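Local structure of reticulocyte-binding protein 2a (Plasmodium vivax, 4Z8N) at residues C142-T148 with I240-L246; I133-N138 with K250-F254. The protein probably binds reticulocytes during host-cell invasion by the malaria parasite, and the chain described here is its largely helical erythrocyte-binding domain. All coordinates share one frame; numbering follows the deposited sequence.

Contact 1: residues C142-T148 with I240-L246; sequences CTDACET and IPPQVPL
The stem of E147 (CB and CG) lies against the end of the Q243 side chain, but its carboxylate does not reach the amide, and the two planes are turned 40° apart; E147 CG also rests against the backbone oxygen of P242, and the amide of Q243 lies beside the carbonyl of A145. These two residues form an isolated antiparallel beta bridge, a non-hydrogen-bonded pair joining two loops of the helical Rh5-type coiled-coil domain. The firm bond beside the pair runs from V244 N to C146 O, 3.0 Å long and nearly straight at 170°; its counterpart, T148 N to P242 O, is weak at 3.5 Å. A third bond, also weak, brings L246 N within 3.3 Å of T143 O, so the first turn of helix 246-297 meets an acceptor from the opposing loop. Near it, the CA-H of P245 points to the carbonyl oxygen of D144.

T148 turns its methyl inward: CG2 lies 3.4 Å from P241 O and 3.9 Å from V244 CG2, so it packs against both a backbone oxygen and a valine methyl. The 142-148 loop is itself closed by the disulfide between C142 SG and C146 SG, four residues apart, and the C146 side chain also touches L249 of helix 246-297. On the side facing away from Q243, E147 N bonds a diethylene glycol probably from the crystallisation liquor. With L246 CG anti to the backbone N (chi1 178°), the leucine is put against the disulfide: C146 SG sits 3.6 Å from L246 CB and 3.8 Å from L246 CD1.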
ATOM      1  N   CYS A 142      16.319  33.651  -5.242  1.00 96.91           N
ATOM      2  CA  CYS A 142      16.109  34.021  -6.639  1.00 99.15           C
ATOM      3  C   CYS A 142      14.616  34.249  -6.891  1.00 98.93           C
ATOM      4  O   CYS A 142      13.775  33.632  -6.243  1.00 98.65           O
ATOM      5  CB  CYS A 142      16.660  32.948  -7.580  1.00 95.62           C
ATOM      6  SG  CYS A 142      15.671  31.439  -7.660  1.00129.63           S
ATOM      7  N   THR A 143      14.289  35.137  -7.826  1.00103.34           N
ATOM      8  CA  THR A 143      12.899  35.541  -8.043  1.00105.16           C
ATOM      9  C   THR A 143      12.377  35.127  -9.423  1.00105.49           C
ATOM     10  O   THR A 143      11.322  34.497  -9.534  1.00105.03           O
ATOM     11  CB  THR A 143      12.736  37.076  -7.866  1.00105.92           C
ATOM     12  OG1 THR A 143      12.499  37.376  -6.485  1.00110.25           O
ATOM     13  CG2 THR A 143      11.559  37.602  -8.681  1.00105.31           C
ATOM     14  N   ASP A 144      13.119  35.484 -10.468  1.00105.21           N
ATOM     15  CA  ASP A 144      12.721  35.198 -11.842  1.00103.04           C
ATOM     16  C   ASP A 144      13.885  34.432 -12.475  1.00 98.79           C
ATOM     17  O   ASP A 144      13.714  33.664 -13.421  1.00 96.84           O
ATOM     18  CB  ASP A 144      12.381  36.513 -12.576  1.00113.98           C
ATOM     19  CG  ASP A 144      12.001  36.325 -14.055  1.00119.67           C
ATOM     20  OD1 ASP A 144      12.446  35.376 -14.728  1.00118.47           O
ATOM     21  OD2 ASP A 144      11.203  37.150 -14.549  1.00125.76           O
ATOM     22  N   ALA A 145      15.068  34.601 -11.894  1.00 97.90           N
ATOM     23  CA  ALA A 145      16.292  34.046 -12.461  1.00 96.57           C
ATOM     24  C   ALA A 145      16.699  32.692 -11.872  1.00 89.86           C
ATOM     25  O   ALA A 145      17.859  32.300 -11.986  1.00 89.63           O
ATOM     26  CB  ALA A 145      17.426  35.043 -12.285  1.00 99.52           C
ATOM     27  N   CYS A 146      15.751  31.978 -11.266  1.00 87.44           N
ATOM     28  CA  CYS A 146      16.047  30.731 -10.549  1.00 81.76           C
ATOM     29  C   CYS A 146      16.756  29.670 -11.397  1.00 79.51           C
ATOM     30  O   CYS A 146      16.292  29.312 -12.480  1.00 79.14           O
ATOM     31  CB  CYS A 146      14.759  30.137  -9.977  1.00 78.54           C
ATOM     32  SG  CYS A 146      13.949  31.172  -8.740  1.00 76.74           S
ATOM     33  N   GLU A 147      17.878  29.168 -10.886  1.00 78.38           N
ATOM     34  CA  GLU A 147      18.659  28.144 -11.576  1.00 77.69           C
ATOM     35  C   GLU A 147      18.125  26.751 -11.253  1.00 70.27           C
ATOM     36  O   GLU A 147      17.585  26.518 -10.171  1.00 67.42           O
ATOM     37  CB  GLU A 147      20.138  28.254 -11.195  1.00 85.99           C
ATOM     38  CG  GLU A 147      21.097  27.621 -12.192  1.00 93.21           C
ATOM     39  CD  GLU A 147      22.547  27.969 -11.902  1.00100.80           C
ATOM     40  OE1 GLU A 147      22.817  28.549 -10.829  1.00101.55           O
ATOM     41  OE2 GLU A 147      23.415  27.669 -12.747  1.00105.50           O
ATOM     42  N   THR A 148      18.287  25.825 -12.193  1.00 68.67           N
ATOM     43  CA  THR A 148      17.663  24.511 -12.091  1.00 65.28           C
ATOM     44  C   THR A 148      18.609  23.417 -11.596  1.00 65.47           C
ATOM     45  O   THR A 148      18.399  22.237 -11.881  1.00 63.65           O
ATOM     46  CB  THR A 148      17.084  24.079 -13.451  1.00 64.03           C
ATOM     47  OG1 THR A 148      18.146  23.952 -14.405  1.00 66.25           O
ATOM     48  CG2 THR A 148      16.081  25.108 -13.952  1.00 67.28           C
ATOM     49  N   ILE A 240      14.386  21.191 -20.090  1.00 92.69           N
ATOM     50  CA  ILE A 240      14.180  22.335 -19.218  1.00 89.99           C
ATOM     51  C   ILE A 240      15.274  23.361 -19.503  1.00 93.78           C
ATOM     52  O   ILE A 240      16.417  22.998 -19.791  1.00 97.24           O
ATOM     53  CB  ILE A 240      14.172  21.919 -17.717  1.00 86.16           C
ATOM     54  CG1 ILE A 240      13.008  22.582 -16.976  1.00 84.34           C
ATOM     55  CG2 ILE A 240      15.504  22.215 -17.029  1.00 85.76           C
ATOM     56  CD1 ILE A 240      11.644  22.165 -17.486  1.00 83.78           C
ATOM     57  N   PRO A 241      14.916  24.653 -19.478  1.00 93.09           N
ATOM     58  CA  PRO A 241      15.937  25.688 -19.650  1.00 94.86           C
ATOM     59  C   PRO A 241      16.797  25.813 -18.401  1.00 92.55           C
ATOM     60  O   PRO A 241      16.318  25.511 -17.307  1.00 88.99           O
ATOM     61  CB  PRO A 241      15.116  26.958 -19.891  1.00 97.16           C
ATOM     62  CG  PRO A 241      13.809  26.689 -19.237  1.00 93.09           C
ATOM     63  CD  PRO A 241      13.558  25.218 -19.401  1.00 91.33           C
ATOM     64  N   PRO A 242      18.059  26.242 -18.559  1.00 94.62           N
ATOM     65  CA  PRO A 242      18.963  26.437 -17.420  1.00 91.50           C
ATOM     66  C   PRO A 242      18.405  27.431 -16.402  1.00 86.80           C
ATOM     67  O   PRO A 242      18.781  27.391 -15.229  1.00 82.71           O
ATOM     68  CB  PRO A 242      20.237  26.981 -18.073  1.00 97.35           C
ATOM     69  CG  PRO A 242      20.180  26.488 -19.482  1.00101.74           C
ATOM     70  CD  PRO A 242      18.726  26.505 -19.846  1.00100.95           C
ATOM     71  N   GLN A 243      17.514  28.309 -16.857  1.00 87.31           N
ATOM     72  CA  GLN A 243      16.894  29.309 -15.996  1.00 85.81           C
ATOM     73  C   GLN A 243      15.368  29.269 -16.108  1.00 82.18           C
ATOM     74  O   GLN A 243      14.820  29.272 -17.209  1.00 83.53           O
ATOM     75  CB  GLN A 243      17.402  30.709 -16.352  1.00 92.64           C
ATOM     76  CG  GLN A 243      18.916  30.825 -16.492  1.00 97.91           C
ATOM     77  CD  GLN A 243      19.614  31.086 -15.171  1.00 97.19           C
ATOM     78  OE1 GLN A 243      19.151  30.662 -14.113  1.00 93.13           O
ATOM     79  NE2 GLN A 243      20.737  31.795 -15.227  1.00100.52           N
ATOM     80  N   VAL A 244      14.691  29.224 -14.964  1.00 76.75           N
ATOM     81  CA  VAL A 244      13.231  29.293 -14.924  1.00 74.90           C
ATOM     82  C   VAL A 244      12.786  30.268 -13.835  1.00 74.46           C
ATOM     83  O   VAL A 244      13.543  30.548 -12.906  1.00 74.70           O
ATOM     84  CB  VAL A 244      12.584  27.907 -14.663  1.00 70.23           C
ATOM     85  CG1 VAL A 244      12.968  26.914 -15.748  1.00 71.79           C
ATOM     86  CG2 VAL A 244      12.973  27.381 -13.289  1.00 66.85           C
ATOM     87  N   PRO A 245      11.562  30.809 -13.956  1.00 74.96           N
ATOM     88  CA  PRO A 245      11.020  31.625 -12.865  1.00 73.98           C
ATOM     89  C   PRO A 245      10.680  30.769 -11.646  1.00 71.65           C
ATOM     90  O   PRO A 245      10.502  29.558 -11.787  1.00 69.19           O
ATOM     91  CB  PRO A 245       9.760  32.246 -13.479  1.00 78.53           C
ATOM     92  CG  PRO A 245       9.381  31.316 -14.584  1.00 80.63           C
ATOM     93  CD  PRO A 245      10.677  30.802 -15.134  1.00 79.99           C
ATOM     94  N   LEU A 246      10.590  31.392 -10.475  1.00 70.60           N
ATOM     95  CA  LEU A 246      10.382  30.665  -9.224  1.00 67.25           C
ATOM     96  C   LEU A 246       9.065  29.893  -9.192  1.00 71.51           C
ATOM     97  O   LEU A 246       9.020  28.760  -8.711  1.00 71.82           O
ATOM     98  CB  LEU A 246      10.439  31.626  -8.034  1.00 65.73           C
ATOM     99  CG  LEU A 246      10.196  30.991  -6.661  1.00 62.59           C
ATOM    100  CD1 LEU A 246      11.209  29.888  -6.389  1.00 55.43           C
ATOM    101  CD2 LEU A 246      10.234  32.040  -5.562  1.00 64.44           C
TER

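Contact 2: residues I133-N138 with K250-F254; sequences IYSILN and KKLYF
K250 NZ is gripped by two oxygens near the C-terminal end of helix 119-136. It bonds the backbone oxygen of Y134, at a modelled length of 2.5 Å that is too short to be taken literally, and N138 OD1 at 3.0 Å. The ammonium approaches the asparagine from above, 44° out of the plane of its carbonyl group rather than along a lone pair. N138 N bonds S135 O, three residues back rather than four, which leaves the Y134 carbonyl turned to the lysine. A bend in the lysine chain (chi3 -121°) swings the amine over to the neighbouring helix, while its methylenes stay on L137, K250 CD lying 3.7 Å from L137 CB.

Beside the lysine comes an edge-to-face (T-shaped) aromatic pair between helix 119-136 and helix 246-297. F254 presents its edge to the face of Y134, the planes 75° apart and the ring centroids 4.6 Å apart, with F254 CE2 3.3 Å above the middle of the tyrosine ring. Two branched aliphatics meet the F254 ring obliquely: I133 CG2 is 3.6 Å from F254 CZ, and L137 CD2 is 3.7 Å from F254 CE1. K250 O lies over one face of F254, offset toward the rim. L137 CD2 also touches the ring of Y253, whose hydroxyl bonds H41. Y30 and I34 of helix 26-37 pack on F254 as well.

The contact joins a mainly carbon interface to one polar grip, in which a lysine, probably charged, would balance the partial negative charge at the helix end.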
ATOM      1  N   ILE A 133       3.681  25.003   2.372  1.00 58.01           N
ATOM      2  CA  ILE A 133       4.963  24.748   1.724  1.00 55.66           C
ATOM      3  C   ILE A 133       5.220  25.741   0.591  1.00 59.86           C
ATOM      4  O   ILE A 133       6.342  26.219   0.418  1.00 64.69           O
ATOM      5  CB  ILE A 133       5.038  23.306   1.172  1.00 50.76           C
ATOM      6  CG1 ILE A 133       4.864  22.289   2.303  1.00 45.56           C
ATOM      7  CG2 ILE A 133       6.364  23.066   0.461  1.00 48.93           C
ATOM      8  CD1 ILE A 133       5.051  20.849   1.869  1.00 41.69           C
ATOM      9  N   TYR A 134       4.172  26.057  -0.166  1.00 57.75           N
ATOM     10  CA  TYR A 134       4.278  26.990  -1.288  1.00 57.41           C
ATOM     11  C   TYR A 134       4.822  28.352  -0.864  1.00 60.95           C
ATOM     12  O   TYR A 134       5.633  28.951  -1.572  1.00 62.61           O
ATOM     13  CB  TYR A 134       2.918  27.172  -1.965  1.00 59.56           C
ATOM     14  CG  TYR A 134       2.568  26.094  -2.966  1.00 58.59           C
ATOM     15  CD1 TYR A 134       1.984  24.900  -2.558  1.00 57.06           C
ATOM     16  CD2 TYR A 134       2.816  26.273  -4.322  1.00 57.79           C
ATOM     17  CE1 TYR A 134       1.660  23.914  -3.470  1.00 55.50           C
ATOM     18  CE2 TYR A 134       2.495  25.292  -5.243  1.00 57.79           C
ATOM     19  CZ  TYR A 134       1.917  24.115  -4.810  1.00 58.95           C
ATOM     20  OH  TYR A 134       1.596  23.134  -5.719  1.00 61.20           O
ATOM     21  N   SER A 135       4.372  28.842   0.286  1.00 62.74           N
ATOM     22  CA  SER A 135       4.808  30.147   0.774  1.00 70.19           C
ATOM     23  C   SER A 135       6.193  30.069   1.410  1.00 67.77           C
ATOM     24  O   SER A 135       6.930  31.053   1.427  1.00 70.80           O
ATOM     25  CB  SER A 135       3.799  30.713   1.776  1.00 75.24           C
ATOM     26  OG  SER A 135       3.781  29.951   2.970  1.00 75.56           O
ATOM     27  N   ILE A 136       6.542  28.898   1.931  1.00 65.61           N
ATOM     28  CA  ILE A 136       7.855  28.694   2.534  1.00 65.88           C
ATOM     29  C   ILE A 136       8.946  28.783   1.471  1.00 65.28           C
ATOM     30  O   ILE A 136      10.038  29.297   1.723  1.00 69.79           O
ATOM     31  CB  ILE A 136       7.935  27.336   3.263  1.00 65.18           C
ATOM     32  CG1 ILE A 136       7.019  27.341   4.487  1.00 68.51           C
ATOM     33  CG2 ILE A 136       9.361  27.026   3.694  1.00 63.38           C
ATOM     34  CD1 ILE A 136       7.091  26.072   5.301  1.00 66.93           C
ATOM     35  N   LEU A 137       8.635  28.307   0.269  1.00 60.49           N
ATOM     36  CA  LEU A 137       9.593  28.337  -0.830  1.00 61.53           C
ATOM     37  C   LEU A 137       9.727  29.728  -1.450  1.00 65.62           C
ATOM     38  O   LEU A 137      10.447  29.905  -2.433  1.00 65.87           O
ATOM     39  CB  LEU A 137       9.204  27.318  -1.903  1.00 61.64           C
ATOM     40  CG  LEU A 137      10.116  26.090  -1.971  1.00 61.19           C
ATOM     41  CD1 LEU A 137      10.157  25.375  -0.630  1.00 58.97           C
ATOM     42  CD2 LEU A 137       9.672  25.143  -3.076  1.00 59.88           C
ATOM     43  N   ASN A 138       9.037  30.713  -0.880  1.00 68.65           N
ATOM     44  CA  ASN A 138       9.281  32.103  -1.243  1.00 76.25           C
ATOM     45  C   ASN A 138      10.622  32.556  -0.677  1.00 78.84           C
ATOM     46  O   ASN A 138      11.168  33.581  -1.086  1.00 82.07           O
ATOM     47  CB  ASN A 138       8.162  33.020  -0.739  1.00 80.82           C
ATOM     48  CG  ASN A 138       6.861  32.839  -1.503  1.00 80.36           C
ATOM     49  OD1 ASN A 138       6.860  32.454  -2.672  1.00 79.57           O
ATOM     50  ND2 ASN A 138       5.744  33.134  -0.845  1.00 80.43           N
ATOM     51  N   LYS A 250       8.899  25.880  -8.250  1.00 59.96           N
ATOM     52  CA  LYS A 250       8.137  25.243  -7.180  1.00 60.44           C
ATOM     53  C   LYS A 250       7.379  24.027  -7.695  1.00 59.84           C
ATOM     54  O   LYS A 250       7.373  22.971  -7.060  1.00 56.85           O
ATOM     55  CB  LYS A 250       7.156  26.233  -6.547  1.00 63.59           C
ATOM     56  CG  LYS A 250       7.809  27.357  -5.767  1.00 66.44           C
ATOM     57  CD  LYS A 250       6.854  27.909  -4.721  1.00 68.97           C
ATOM     58  CE  LYS A 250       6.587  29.388  -4.930  1.00 75.06           C
ATOM     59  NZ  LYS A 250       5.724  29.951  -3.853  1.00 78.20           N
ATOM     60  N   LYS A 251       6.746  24.183  -8.852  1.00 61.73           N
ATOM     61  CA  LYS A 251       5.963  23.108  -9.447  1.00 61.39           C
ATOM     62  C   LYS A 251       6.861  21.970  -9.924  1.00 58.84           C
ATOM     63  O   LYS A 251       6.508  20.798  -9.790  1.00 55.28           O
ATOM     64  CB  LYS A 251       5.112  23.639 -10.601  1.00 66.63           C
ATOM     65  CG  LYS A 251       3.898  22.790 -10.909  1.00 69.74           C
ATOM     66  CD  LYS A 251       3.406  23.018 -12.321  1.00 76.55           C
ATOM     67  CE  LYS A 251       2.316  22.035 -12.672  1.00 78.11           C
ATOM     68  NZ  LYS A 251       1.380  21.829 -11.526  1.00 76.75           N
ATOM     69  N   LEU A 252       8.022  22.316 -10.474  1.00 58.29           N
ATOM     70  CA  LEU A 252       8.998  21.312 -10.883  1.00 54.48           C
ATOM     71  C   LEU A 252       9.462  20.509  -9.672  1.00 52.06           C
ATOM     72  O   LEU A 252       9.541  19.280  -9.723  1.00 46.09           O
ATOM     73  CB  LEU A 252      10.193  21.965 -11.584  1.00 55.43           C
ATOM     74  CG  LEU A 252      10.046  22.252 -13.080  1.00 55.80           C
ATOM     75  CD1 LEU A 252      11.320  22.862 -13.638  1.00 61.05           C
ATOM     76  CD2 LEU A 252       9.685  20.982 -13.839  1.00 54.95           C
ATOM     77  N   TYR A 253       9.757  21.216  -8.584  1.00 51.24           N
ATOM     78  CA  TYR A 253      10.137  20.578  -7.328  1.00 45.41           C
ATOM     79  C   TYR A 253       9.032  19.650  -6.832  1.00 45.29           C
ATOM     80  O   TYR A 253       9.271  18.477  -6.541  1.00 45.32           O
ATOM     81  CB  TYR A 253      10.436  21.623  -6.248  1.00 49.78           C
ATOM     82  CG  TYR A 253      11.779  22.320  -6.347  1.00 51.31           C
ATOM     83  CD1 TYR A 253      12.550  22.247  -7.502  1.00 52.35           C
ATOM     84  CD2 TYR A 253      12.277  23.049  -5.272  1.00 52.24           C
ATOM     85  CE1 TYR A 253      13.779  22.889  -7.582  1.00 57.55           C
ATOM     86  CE2 TYR A 253      13.501  23.692  -5.342  1.00 53.76           C
ATOM     87  CZ  TYR A 253      14.248  23.610  -6.497  1.00 55.77           C
ATOM     88  OH  TYR A 253      15.465  24.251  -6.559  1.00 58.53           O
ATOM     89  N   PHE A 254       7.821  20.189  -6.745  1.00 43.39           N
ATOM     90  CA  PHE A 254       6.700  19.482  -6.139  1.00 45.69           C
ATOM     91  C   PHE A 254       6.252  18.285  -6.973  1.00 46.78           C
ATOM     92  O   PHE A 254       5.920  17.236  -6.428  1.00 42.41           O
ATOM     93  CB  PHE A 254       5.525  20.440  -5.922  1.00 48.91           C
ATOM     94  CG  PHE A 254       5.805  21.535  -4.925  1.00 49.26           C
ATOM     95  CD1 PHE A 254       6.891  21.454  -4.065  1.00 48.61           C
ATOM     96  CD2 PHE A 254       4.980  22.645  -4.848  1.00 52.98           C
ATOM     97  CE1 PHE A 254       7.149  22.460  -3.150  1.00 50.76           C
ATOM     98  CE2 PHE A 254       5.232  23.655  -3.934  1.00 55.45           C
ATOM     99  CZ  PHE A 254       6.318  23.561  -3.085  1.00 54.10           C
TER

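In the fold
Both contacts sit at one end of the elongated erythrocyte-binding domain, and their centres lie about 13 Å apart. Along the chain the order is 133-138, 142-148, 240-246, 250-254, so contact 1 falls between the two halves of contact 2. The end of helix 119-136 and the residues just after it supply the first half of contact 2; helix 246-297 starts in contact 1 and carries the second half. They also touch directly: I240 CG1 packs 3.8 Å from L252 CD1, and L246 CD2 lies 3.8 Å from L137 O. Together they join the end of helix 119-136 and its following loop to the start of helix 246-297 and its preceding loop.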